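Local coordinates for protein FMN reductase (NADPH) (Bacillus subtilis, PDB 3N2S) that uses NADPH to reduce flavin mononucleotide, nitroaromatic compounds, quinones and azo dyes, working as a homodimeric flavoprotein, at residues Q150-D153 against H154-P157. Residues are numbered along the deposited sequence; the frame is centred on the assembly and turned at random.
Sequences QTPD and HVLP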
ATOM      1  N   GLN A 150     -21.901  -6.541  -0.838  1.00 19.16           N
ATOM      2  CA  GLN A 150     -22.893  -5.490  -1.149  1.00 20.09           C
ATOM      3  C   GLN A 150     -22.222  -4.105  -1.169  1.00 23.54           C
ATOM      4  O   GLN A 150     -22.685  -3.158  -0.523  1.00 21.98           O
ATOM      5  CB  GLN A 150     -24.104  -5.563  -0.195  1.00 21.66           C
ATOM      6  CG  GLN A 150     -24.951  -6.834  -0.392  1.00 35.02           C
ATOM      7  CD  GLN A 150     -25.825  -6.783  -1.635  1.00 56.97           C
ATOM      8  OE1 GLN A 150     -26.761  -5.979  -1.736  1.00 55.26           O
ATOM      9  NE2 GLN A 150     -25.530  -7.625  -2.622  1.00 46.10           N
ATOM     10  N   THR A 151     -21.063  -4.027  -1.851  1.00 19.25           N
ATOM     11  CA  THR A 151     -20.326  -2.766  -1.924  1.00 18.17           C
ATOM     12  C   THR A 151     -20.962  -1.870  -2.972  1.00 20.02           C
ATOM     13  O   THR A 151     -21.299  -2.340  -4.054  1.00 18.51           O
ATOM     14  CB  THR A 151     -18.824  -2.972  -2.133  1.00 18.68           C
ATOM     15  OG1 THR A 151     -18.610  -3.779  -3.289  1.00 18.02           O
ATOM     16  CG2 THR A 151     -18.123  -3.544  -0.904  1.00 15.96           C
ATOM     17  N   PRO A 152     -21.132  -0.571  -2.668  1.00 17.48           N
ATOM     18  CA  PRO A 152     -21.769   0.330  -3.643  1.00 17.21           C
ATOM     19  C   PRO A 152     -20.791   0.797  -4.720  1.00 21.60           C
ATOM     20  O   PRO A 152     -19.627   0.359  -4.748  1.00 19.18           O
ATOM     21  CB  PRO A 152     -22.255   1.480  -2.756  1.00 18.70           C
ATOM     22  CG  PRO A 152     -21.191   1.555  -1.649  1.00 22.21           C
ATOM     23  CD  PRO A 152     -20.762   0.127  -1.418  1.00 17.49           C
ATOM     24  N   ASP A 153     -21.226   1.738  -5.578  1.00 18.84           N
ATOM     25  CA  ASP A 153     -20.331   2.286  -6.596  1.00 19.17           C
ATOM     26  C   ASP A 153     -19.250   3.096  -5.888  1.00 18.51           C
ATOM     27  O   ASP A 153     -19.465   3.513  -4.751  1.00 17.31           O
ATOM     28  CB  ASP A 153     -21.083   3.158  -7.606  1.00 22.54           C
ATOM     29  CG  ASP A 153     -20.685   2.816  -9.018  1.00 40.57           C
ATOM     30  OD1 ASP A 153     -19.839   3.537  -9.586  1.00 43.48           O
ATOM     31  OD2 ASP A 153     -21.161   1.772  -9.534  1.00 45.12           O
ATOM     32  N   HIS A 154     -18.070   3.247  -6.524  1.00 14.00           N
ATOM     33  CA  HIS A 154     -16.911   3.961  -5.937  1.00 14.71           C
ATOM     34  C   HIS A 154     -16.257   3.209  -4.776  1.00 15.18           C
ATOM     35  O   HIS A 154     -15.507   3.799  -3.993  1.00 13.60           O
ATOM     36  CB  HIS A 154     -17.226   5.429  -5.579  1.00 15.60           C
ATOM     37  CG  HIS A 154     -17.734   6.200  -6.751  1.00 19.32           C
ATOM     38  ND1 HIS A 154     -16.916   6.491  -7.824  1.00 21.53           N
ATOM     39  CD2 HIS A 154     -18.978   6.654  -7.003  1.00 21.06           C
ATOM     40  CE1 HIS A 154     -17.683   7.137  -8.687  1.00 21.32           C
ATOM     41  NE2 HIS A 154     -18.933   7.252  -8.239  1.00 21.33           N
ATOM     42  N   VAL A 155     -16.551   1.907  -4.675  1.00 11.10           N
ATOM     43  CA  VAL A 155     -15.951   1.019  -3.671  1.00 11.44           C
ATOM     44  C   VAL A 155     -15.374  -0.176  -4.442  1.00 16.96           C
ATOM     45  O   VAL A 155     -16.091  -0.819  -5.215  1.00 14.71           O
ATOM     46  CB  VAL A 155     -16.897   0.604  -2.506  1.00 14.16           C
ATOM     47  CG1 VAL A 155     -16.212  -0.389  -1.565  1.00 14.14           C
ATOM     48  CG2 VAL A 155     -17.365   1.815  -1.714  1.00 13.08           C
ATOM     49  N   LEU A 156     -14.060  -0.419  -4.285  1.00 12.69           N
ATOM     50  CA  LEU A 156     -13.411  -1.517  -4.982  1.00 11.86           C
ATOM     51  C   LEU A 156     -12.696  -2.453  -4.001  1.00 14.42           C
ATOM     52  O   LEU A 156     -11.650  -2.070  -3.462  1.00 12.15           O
ATOM     53  CB  LEU A 156     -12.405  -0.975  -6.038  1.00 11.21           C
ATOM     54  CG  LEU A 156     -11.801  -2.017  -7.011  1.00 15.97           C
ATOM     55  CD1 LEU A 156     -12.862  -2.503  -8.042  1.00 15.22           C
ATOM     56  CD2 LEU A 156     -10.629  -1.428  -7.772  1.00 16.66           C
ATOM     57  N   PRO A 157     -13.180  -3.703  -3.808  1.00 11.77           N
ATOM     58  CA  PRO A 157     -12.421  -4.651  -2.956  1.00 10.69           C
ATOM     59  C   PRO A 157     -11.064  -4.930  -3.634  1.00 12.27           C
ATOM     60  O   PRO A 157     -10.997  -5.071  -4.846  1.00 12.32           O
ATOM     61  CB  PRO A 157     -13.318  -5.898  -2.913  1.00 12.76           C
ATOM     62  CG  PRO A 157     -14.715  -5.398  -3.343  1.00 17.71           C
ATOM     63  CD  PRO A 157     -14.390  -4.343  -4.376  1.00 13.85           C
TER
HETATM   64  O   HOH W   1     -18.509  -2.051  -5.304  1.00 19.71           O
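A type II beta turn runs from P152 to V155, and V155 N gives a weak, bent hydrogen bond to P152 O (3.4 Å). The turn carries the chain from the loop behind helix 142-149 into strand 155-164. D153 and H154 occupy its corners, H154 with the positive phi (70°) that marks the third position of a type II turn. V155 folds back over the loop: with CG1 anti to its backbone N (chi1 176°), that methyl lies 3.7 Å from T151 CB, while CG2 rests on the P152 ring, 3.8 Å from CD. A branched valine thus serves both neighbours at once, and the proline adds a rigid apolar surface. T151 contributes a methyl to this packing and a hydroxyl to water: OG1 lies 2.7 Å from a water that is also placed to donate to P152 O and V155 O, spanning the turn beside its weak bond. Within the turn, D153 OD1 stands over the centre of the H154 imidazole, 4.0 Å above its plane, with the carboxylate turned 82° from the ring. H154 NE2 makes a weak hydrogen bond to S98 OG, and the ring packs against Y84 and Q87. An alanine here would probably leave S98 without this partner, open a gap beside Y84 and take away the ring beneath D153 OD1. The contact therefore joins apolar packing to a shared water, which gives polar atoms of the turn and the first strand residue a partner, and the nearby carboxylate may stabilise positive charge on the imidazole.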